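PDB 3WAJ: transmembrane oligosaccharyl transferase from Archaeoglobus fulgidus, which is a membrane-embedded oligosaccharyl transferase of the STT3/AglB family, joining an N-terminal multi-helix region of the GT-C clan to C-terminal core and peripheral domains. Local coordinates for residues Phe68-Tyr73 with Gln526-Pro531; Tyr73-Ser78 with Glu601-Lys606; Gly77-Phe82 with Gln532-Pro537. All blocks are in the same frame, centred on the assembly; numbering follows the deposited sequence.

Interaction 1: residues Phe68-Tyr73 with Gln526-Pro531; sequences FDPFTY and QLYPTP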
# COMPACT_ATOMS: atom_id res chain seq x y z
N PHE A 68 -1.32 11.38 15.47
CA PHE A 68 -2.59 10.67 15.45
C PHE A 68 -3.57 11.39 14.51
O PHE A 68 -3.55 12.62 14.39
CB PHE A 68 -3.15 10.54 16.87
CG PHE A 68 -4.45 9.81 16.96
CD1 PHE A 68 -4.47 8.42 17.04
CD2 PHE A 68 -5.65 10.50 16.95
CE1 PHE A 68 -5.67 7.73 17.13
CE2 PHE A 68 -6.87 9.82 17.03
CZ PHE A 68 -6.88 8.43 17.12
N ASP A 69 -4.42 10.62 13.83
CA ASP A 69 -5.20 11.15 12.72
C ASP A 69 -6.61 10.62 12.81
O ASP A 69 -6.89 9.52 12.35
CB ASP A 69 -4.55 10.76 11.38
CG ASP A 69 -5.31 11.33 10.15
OD1 ASP A 69 -6.25 12.13 10.30
OD2 ASP A 69 -4.93 10.97 9.01
N PRO A 70 -7.51 11.39 13.44
CA PRO A 70 -8.90 10.95 13.58
C PRO A 70 -9.66 10.99 12.26
O PRO A 70 -10.81 10.54 12.19
CB PRO A 70 -9.49 11.97 14.57
CG PRO A 70 -8.63 13.18 14.42
CD PRO A 70 -7.25 12.64 14.17
N PHE A 71 -9.02 11.54 11.24
CA PHE A 71 -9.65 11.72 9.93
C PHE A 71 -9.67 10.39 9.17
O PHE A 71 -10.40 10.23 8.18
CB PHE A 71 -8.90 12.75 9.12
CG PHE A 71 -9.77 13.73 8.37
CD1 PHE A 71 -10.42 13.34 7.20
CD2 PHE A 71 -9.89 15.05 8.80
CE1 PHE A 71 -11.19 14.23 6.50
CE2 PHE A 71 -10.66 15.95 8.10
CZ PHE A 71 -11.32 15.54 6.94
N THR A 72 -8.86 9.43 9.62
CA THR A 72 -8.86 8.10 9.03
C THR A 72 -9.28 7.02 10.03
O THR A 72 -9.44 7.29 11.22
CB THR A 72 -7.49 7.78 8.42
OG1 THR A 72 -7.62 6.66 7.55
CG2 THR A 72 -6.46 7.51 9.51
N TYR A 73 -9.49 5.80 9.54
CA TYR A 73 -9.99 4.72 10.39
C TYR A 73 -11.22 5.19 11.21
O TYR A 73 -11.30 5.00 12.43
CB TYR A 73 -8.85 4.16 11.28
CG TYR A 73 -9.23 2.99 12.18
CD1 TYR A 73 -10.28 2.13 11.84
CD2 TYR A 73 -8.55 2.76 13.36
CE1 TYR A 73 -10.63 1.08 12.67
CE2 TYR A 73 -8.90 1.71 14.21
CZ TYR A 73 -9.94 0.87 13.86
OH TYR A 73 -10.28 -0.16 14.69
N GLN A 526 -5.97 20.71 11.24
CA GLN A 526 -5.75 20.90 12.68
C GLN A 526 -4.72 19.96 13.27
O GLN A 526 -4.58 18.79 12.86
CB GLN A 526 -7.06 20.72 13.47
CG GLN A 526 -8.09 21.76 13.19
CD GLN A 526 -7.58 23.14 13.53
OE1 GLN A 526 -7.48 24.00 12.66
NE2 GLN A 526 -7.27 23.36 14.80
N LEU A 527 -4.03 20.47 14.28
CA LEU A 527 -3.02 19.72 14.98
C LEU A 527 -3.67 18.87 16.05
O LEU A 527 -3.72 19.26 17.21
CB LEU A 527 -2.01 20.69 15.60
CG LEU A 527 -0.80 20.01 16.24
CD1 LEU A 527 0.00 19.28 15.16
CD2 LEU A 527 0.04 21.04 16.97
N TYR A 528 -4.19 17.72 15.66
CA TYR A 528 -4.85 16.83 16.61
C TYR A 528 -3.88 16.44 17.71
O TYR A 528 -2.69 16.26 17.47
CB TYR A 528 -5.39 15.58 15.92
CG TYR A 528 -5.86 15.85 14.52
CD1 TYR A 528 -7.07 16.48 14.28
CD2 TYR A 528 -5.07 15.50 13.42
CE1 TYR A 528 -7.49 16.74 12.99
CE2 TYR A 528 -5.49 15.75 12.14
CZ TYR A 528 -6.70 16.38 11.93
OH TYR A 528 -7.12 16.64 10.65
N PRO A 529 -4.39 16.31 18.94
CA PRO A 529 -3.60 15.85 20.09
C PRO A 529 -3.49 14.33 20.07
O PRO A 529 -4.42 13.65 19.63
CB PRO A 529 -4.44 16.30 21.29
CG PRO A 529 -5.83 16.26 20.79
CD PRO A 529 -5.77 16.66 19.33
N THR A 530 -2.38 13.79 20.55
CA THR A 530 -2.20 12.34 20.60
C THR A 530 -2.89 11.74 21.82
O THR A 530 -2.58 12.11 22.95
CB THR A 530 -0.72 11.95 20.61
OG1 THR A 530 -0.06 12.56 19.48
CG2 THR A 530 -0.57 10.43 20.54
N PRO A 531 -3.85 10.83 21.59
CA PRO A 531 -4.64 10.20 22.66
C PRO A 531 -4.00 8.92 23.18
O PRO A 531 -3.18 8.30 22.49
CB PRO A 531 -5.94 9.84 21.95
CG PRO A 531 -5.53 9.57 20.51
CD PRO A 531 -4.38 10.52 20.24
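Phe68 lays its ring against Pro531, and Pro70 packs over one face of the Tyr528 ring, so each of the two pairs sets a proline on an aromatic ring. Pro531 CG stands 3.5 Å from the Phe68 ring centroid, only 4° off the ring normal: a centred CH-pi contact, with Pro531 CD moved back to 3.4 Å from Phe68 CG. In the second pair, Pro70 CD sits nearer the rim, 3.7 Å from the Tyr528 ring centroid. The opposite face of Tyr528 is covered by a carbonyl of its own segment, Gln526 O lying 3.1 Å above the ring plane, so the phenol is sandwiched flat. Its hydroxyl is held by Tyr523 O and Arg53, and passes 3.7 Å from Phe71 CD2. Phe68 CG is anti to the backbone N (chi1 -179°), which swings the ring across the proline at about a right angle.

The Pro529 side is looser. This exposed proline turns its ring away, and the neighbouring Thr530 is partly exposed.

Asp69 lies alongside Tyr528 and points the same way, carboxylate and ring planes 13° apart. Its OD2 forms a salt bridge with Arg53 and a hydrogen bond with Tyr50, while Asp69 OD1 accepts Phe71 N at 3.0 Å from above the carboxylate plane. That last bond makes an Asx turn, set within a type I beta turn from Asp69 to Thr72, where the chain leaves the first strand of a short antiparallel beta hairpin.

Interaction 2: residues Tyr73-Ser78 with Glu601-Lys606; sequences YYPYGS and EKLNVK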
# COMPACT_ATOMS: atom_id res chain seq x y z
N TYR A 73 -9.49 5.80 9.54
CA TYR A 73 -9.99 4.72 10.39
C TYR A 73 -11.22 5.19 11.21
O TYR A 73 -11.30 5.00 12.43
CB TYR A 73 -8.85 4.16 11.28
CG TYR A 73 -9.23 2.99 12.18
CD1 TYR A 73 -10.28 2.13 11.84
CD2 TYR A 73 -8.55 2.76 13.36
CE1 TYR A 73 -10.63 1.08 12.67
CE2 TYR A 73 -8.90 1.71 14.21
CZ TYR A 73 -9.94 0.87 13.86
OH TYR A 73 -10.28 -0.16 14.69
N TYR A 74 -12.18 5.78 10.51
CA TYR A 74 -13.37 6.31 11.16
C TYR A 74 -14.24 5.21 11.77
O TYR A 74 -14.45 4.16 11.15
CB TYR A 74 -14.17 7.12 10.14
CG TYR A 74 -15.35 7.86 10.72
CD1 TYR A 74 -15.19 9.11 11.32
CD2 TYR A 74 -16.62 7.33 10.64
CE1 TYR A 74 -16.29 9.80 11.84
CE2 TYR A 74 -17.72 8.00 11.16
CZ TYR A 74 -17.55 9.24 11.76
OH TYR A 74 -18.66 9.91 12.26
N PRO A 75 -14.77 5.45 12.97
CA PRO A 75 -14.62 6.68 13.75
C PRO A 75 -13.65 6.52 14.91
O PRO A 75 -13.95 7.04 16.00
CB PRO A 75 -16.01 6.86 14.34
CG PRO A 75 -16.38 5.39 14.70
CD PRO A 75 -15.75 4.53 13.59
N TYR A 76 -12.54 5.83 14.71
CA TYR A 76 -11.58 5.64 15.81
C TYR A 76 -10.35 6.52 15.68
O TYR A 76 -9.83 7.04 16.66
CB TYR A 76 -11.16 4.16 15.91
CG TYR A 76 -12.33 3.22 16.09
CD1 TYR A 76 -12.86 2.96 17.35
CD2 TYR A 76 -12.91 2.59 14.99
CE1 TYR A 76 -13.93 2.09 17.52
CE2 TYR A 76 -14.00 1.72 15.15
CZ TYR A 76 -14.49 1.48 16.42
OH TYR A 76 -15.54 0.63 16.59
N GLY A 77 -9.85 6.68 14.46
CA GLY A 77 -8.63 7.43 14.26
C GLY A 77 -7.43 6.49 14.28
O GLY A 77 -7.51 5.38 14.83
N SER A 78 -6.33 6.91 13.68
CA SER A 78 -5.14 6.08 13.56
C SER A 78 -3.90 6.84 14.04
O SER A 78 -3.67 8.00 13.63
CB SER A 78 -4.91 5.68 12.08
OG SER A 78 -5.49 4.43 11.76
N GLU A 601 -24.47 1.56 11.02
CA GLU A 601 -24.86 2.36 12.18
C GLU A 601 -23.71 2.48 13.17
O GLU A 601 -23.40 3.58 13.61
CB GLU A 601 -26.08 1.75 12.85
CG GLU A 601 -26.73 2.66 13.89
CD GLU A 601 -27.46 3.86 13.29
OE1 GLU A 601 -27.44 4.05 12.04
OE2 GLU A 601 -28.06 4.63 14.07
N LYS A 602 -23.06 1.36 13.49
CA LYS A 602 -21.89 1.34 14.38
C LYS A 602 -20.79 2.27 13.95
O LYS A 602 -20.13 2.88 14.78
CB LYS A 602 -21.31 -0.08 14.50
CG LYS A 602 -22.19 -1.07 15.23
CD LYS A 602 -22.31 -0.74 16.71
CE LYS A 602 -23.52 -1.45 17.32
NZ LYS A 602 -23.92 -0.93 18.67
N LEU A 603 -20.57 2.37 12.63
CA LEU A 603 -19.48 3.18 12.10
C LEU A 603 -20.00 4.50 11.58
O LEU A 603 -19.25 5.28 10.98
CB LEU A 603 -18.71 2.42 11.02
CG LEU A 603 -18.28 1.02 11.47
CD1 LEU A 603 -17.89 0.14 10.28
CD2 LEU A 603 -17.15 1.11 12.49
N ASN A 604 -21.28 4.74 11.81
CA ASN A 604 -21.88 6.02 11.45
C ASN A 604 -21.62 6.38 9.98
O ASN A 604 -21.20 7.50 9.66
CB ASN A 604 -21.30 7.11 12.36
CG ASN A 604 -22.09 8.38 12.32
OD1 ASN A 604 -23.32 8.35 12.25
ND2 ASN A 604 -21.38 9.52 12.35
N VAL A 605 -21.85 5.43 9.07
CA VAL A 605 -21.56 5.76 7.67
C VAL A 605 -22.71 6.52 7.03
O VAL A 605 -23.88 6.28 7.33
CB VAL A 605 -21.11 4.54 6.81
CG1 VAL A 605 -20.81 3.32 7.67
CG2 VAL A 605 -22.14 4.22 5.74
N LYS A 606 -22.36 7.46 6.16
CA LYS A 606 -23.35 8.18 5.39
C LYS A 606 -23.15 7.97 3.87
O LYS A 606 -24.08 8.14 3.08
CB LYS A 606 -23.32 9.67 5.75
CG LYS A 606 -24.49 10.42 5.16
CD LYS A 606 -24.44 11.94 5.41
CE LYS A 606 -25.84 12.52 5.12
NZ LYS A 606 -25.78 13.94 4.72
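Tyr74 pushes the edge of its ring against the backbone at the end of helix 593-602: Leu603 O lies near the ring plane, 3.1 Å from Tyr74 CE2. The helix ends there in a Schellman motif, with Asn604 as the C-prime residue at positive phi and Asn604 N bonded to Glu601 O. Strand 605-611 of the mixed sheet begins immediately beyond, so the tyrosine docks on the joint between helix and strand.

Opposite this joint the loop 73-78 is folded into a tight turn around the cis peptide bond that precedes Pro75. Tyr73 O accepts two backbone donors, Tyr76 N and Gly77 N, so one carbonyl ties the start of the turn to two successive N-H groups at its end. The cis geometry also stacks the proline on its predecessor: Pro75 CB lies 3.6 Å above the Tyr74 ring plane, over its centre. The other edge of the proline faces the core domain, where Pro75 CD meets Leu603 CD2 at 3.9 Å. The same methyl reaches Tyr76 CE2 at 4.2 Å and so faces both the proline and the tyrosine, the leucine crossing the former at about a right angle and the latter obliquely. Leu603 is buried, Asn604 partly exposed. Backbone bonds of Tyr74 with Pro565 and of Pro75 with Phe538 further tie the turn to the core domain.

The polar end of the contact belongs to Asn604. Its CG lies anti to the backbone N (chi1 -165°), which extends the amide to the phenol; Thr544 OG1 is a second partner of that hydroxyl. Asn604 ND2 donates to Tyr74 OH at 2.7 Å and 162°, with the oxygen only 5° out of the amide plane.

Interaction 3: residues Gly77-Phe82 with Gln532-Pro537; sequences GSYTHF and QSNKEP. With SO4 (sulfate ion), chain C.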
# COMPACT_ATOMS: atom_id res chain seq x y z
N GLY A 77 -9.85 6.68 14.46
CA GLY A 77 -8.63 7.43 14.26
C GLY A 77 -7.43 6.49 14.28
O GLY A 77 -7.51 5.38 14.83
N SER A 78 -6.33 6.91 13.68
CA SER A 78 -5.14 6.08 13.56
C SER A 78 -3.90 6.84 14.04
O SER A 78 -3.67 8.00 13.63
CB SER A 78 -4.91 5.68 12.08
OG SER A 78 -5.49 4.43 11.76
N TYR A 79 -3.10 6.18 14.87
CA TYR A 79 -1.76 6.68 15.13
C TYR A 79 -0.99 6.62 13.83
O TYR A 79 -1.19 5.71 13.04
CB TYR A 79 -1.06 5.82 16.16
CG TYR A 79 -1.72 5.88 17.51
CD1 TYR A 79 -1.33 6.84 18.45
CD2 TYR A 79 -2.72 5.00 17.85
CE1 TYR A 79 -1.93 6.90 19.67
CE2 TYR A 79 -3.33 5.06 19.07
CZ TYR A 79 -2.93 6.01 19.98
OH TYR A 79 -3.54 6.07 21.21
N THR A 80 -0.08 7.57 13.63
CA THR A 80 0.64 7.68 12.38
C THR A 80 2.04 7.11 12.54
O THR A 80 2.88 7.71 13.22
CB THR A 80 0.75 9.16 11.94
OG1 THR A 80 1.54 9.89 12.89
CG2 THR A 80 -0.60 9.80 11.89
N HIS A 81 2.31 5.96 11.92
CA HIS A 81 3.68 5.46 11.97
C HIS A 81 4.61 6.13 10.96
O HIS A 81 5.83 5.98 11.06
CB HIS A 81 3.75 3.94 11.83
CG HIS A 81 3.44 3.44 10.46
ND1 HIS A 81 2.16 3.23 10.02
CD2 HIS A 81 4.25 3.12 9.42
CE1 HIS A 81 2.18 2.80 8.77
NE2 HIS A 81 3.45 2.72 8.38
N PHE A 82 4.06 6.86 9.99
CA PHE A 82 4.91 7.51 8.98
C PHE A 82 5.86 8.49 9.64
O PHE A 82 5.45 9.35 10.41
CB PHE A 82 4.07 8.25 7.93
CG PHE A 82 3.50 7.37 6.87
CD1 PHE A 82 3.49 5.97 7.02
CD2 PHE A 82 3.01 7.91 5.69
CE1 PHE A 82 2.96 5.14 6.02
CE2 PHE A 82 2.48 7.09 4.68
CZ PHE A 82 2.46 5.70 4.85
N GLN A 532 -4.39 8.52 24.38
CA GLN A 532 -3.82 7.36 25.05
C GLN A 532 -4.29 6.06 24.43
O GLN A 532 -3.59 5.04 24.48
CB GLN A 532 -4.14 7.38 26.54
CG GLN A 532 -3.38 8.46 27.31
CD GLN A 532 -1.89 8.44 26.99
OE1 GLN A 532 -1.15 7.54 27.42
NE2 GLN A 532 -1.44 9.44 26.23
N SER A 533 -5.48 6.10 23.83
CA SER A 533 -6.06 4.91 23.22
C SER A 533 -6.91 5.28 22.00
O SER A 533 -7.29 6.44 21.83
CB SER A 533 -6.89 4.14 24.25
OG SER A 533 -7.41 2.95 23.69
N ASN A 534 -7.18 4.30 21.15
CA ASN A 534 -8.11 4.46 20.04
C ASN A 534 -9.07 3.26 19.97
O ASN A 534 -9.60 2.92 18.91
CB ASN A 534 -7.37 4.70 18.70
CG ASN A 534 -6.67 3.45 18.16
OD1 ASN A 534 -6.44 2.47 18.88
ND2 ASN A 534 -6.32 3.50 16.88
N LYS A 535 -9.28 2.63 21.12
CA LYS A 535 -10.15 1.46 21.19
C LYS A 535 -11.61 1.84 21.10
O LYS A 535 -12.43 1.05 20.65
CB LYS A 535 -9.90 0.68 22.48
CG LYS A 535 -8.49 0.13 22.60
CD LYS A 535 -8.19 -0.85 21.48
CE LYS A 535 -6.71 -1.22 21.48
NZ LYS A 535 -6.44 -2.43 20.64
N GLU A 536 -11.94 3.06 21.54
CA GLU A 536 -13.31 3.56 21.53
C GLU A 536 -13.46 4.71 20.49
O GLU A 536 -12.47 5.39 20.17
CB GLU A 536 -13.73 3.99 22.95
CG GLU A 536 -14.03 2.84 23.95
CD GLU A 536 -14.04 3.28 25.43
OE1 GLU A 536 -13.17 4.09 25.83
OE2 GLU A 536 -14.92 2.82 26.20
N PRO A 537 -14.68 4.91 19.94
CA PRO A 537 -14.89 5.97 18.94
C PRO A 537 -14.30 7.32 19.40
O PRO A 537 -14.46 7.69 20.54
CB PRO A 537 -16.41 6.06 18.84
CG PRO A 537 -16.90 4.66 19.21
CD PRO A 537 -15.94 4.20 20.28
S SO4 C . 5.49 0.56 6.07
O1 SO4 C . 4.57 1.66 5.72
O2 SO4 C . 5.11 0.06 7.40
O3 SO4 C . 5.36 -0.49 5.07
O4 SO4 C . 6.89 1.00 6.11
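With CG of Asn534 held between its own backbone N and carbonyl carbon (chi1 72°), the amide folds toward strand 78-79, while Tyr79, whose CG is anti to the carbonyl carbon (chi1 -65°), sends its ring obliquely across the amide. Asn534 ND2 then donates to Gly77 O at 3.0 Å, a moderately bent bond that reaches the carbonyl from somewhat out of its plane. The amide carbon also packs against the tyrosine, Asn534 CG 3.8 Å from Tyr79 CE2, the two planes being steeply inclined at 63°. One asparagine therefore fixes a backbone carbonyl and packs against the neighbouring ring.

The phenol end reaches further along the 532-537 loop. Tyr79 OH is 3.3 Å from Ser533 N, but at a poor angle; its real partner is Pro531 O, just before this segment. Phe68 and Tyr268 meet the same ring edge-to-face. On the loop side, Ser533 OG accepts Lys535 N, closing an ST turn.

Further along the first segment, away from the loop, His81 NE2 donates to O1 of a sulfate ion at 3.1 Å, and the oxygen lies in the ring plane. Phe82 CD1 lies over one face of the imidazole, toward the rim and 3.5 Å above it, and Phe82 also packs on Asp47, a zinc ligand. His162 and Arg426 also bond the sulfate, which probably came from the crystallisation liquor. Such a cluster of donors is consistent with a pocket that can accept an anion, beside residues that adjoin the zinc site, at the far end of a segment whose beginning is pinned by a neutral amide.

How the interactions relate
From the N terminus, residues 68-79 form a short hairpin, and 80-82 continue from it; this stretch meets the C-terminal half of the chain three times. Interaction 1 closes a loop of about 450 residues from the first strand to 526-531. Interaction 2 starts at the hairpin turn and closes the longest loop, reaching 601-606. Interaction 3 returns from the second strand to 532-537, the next residues of the loop used by interaction 1. Interaction 1 crosses both others along the chain; interactions 2 and 3 start from overlapping residues. Asp69 N and Ser78 O, 2.7 Å apart, join the strands, and Tyr76 packs on the 534-537 backbone. The three contacts tie the STT3 N-terminal region to the AglB core.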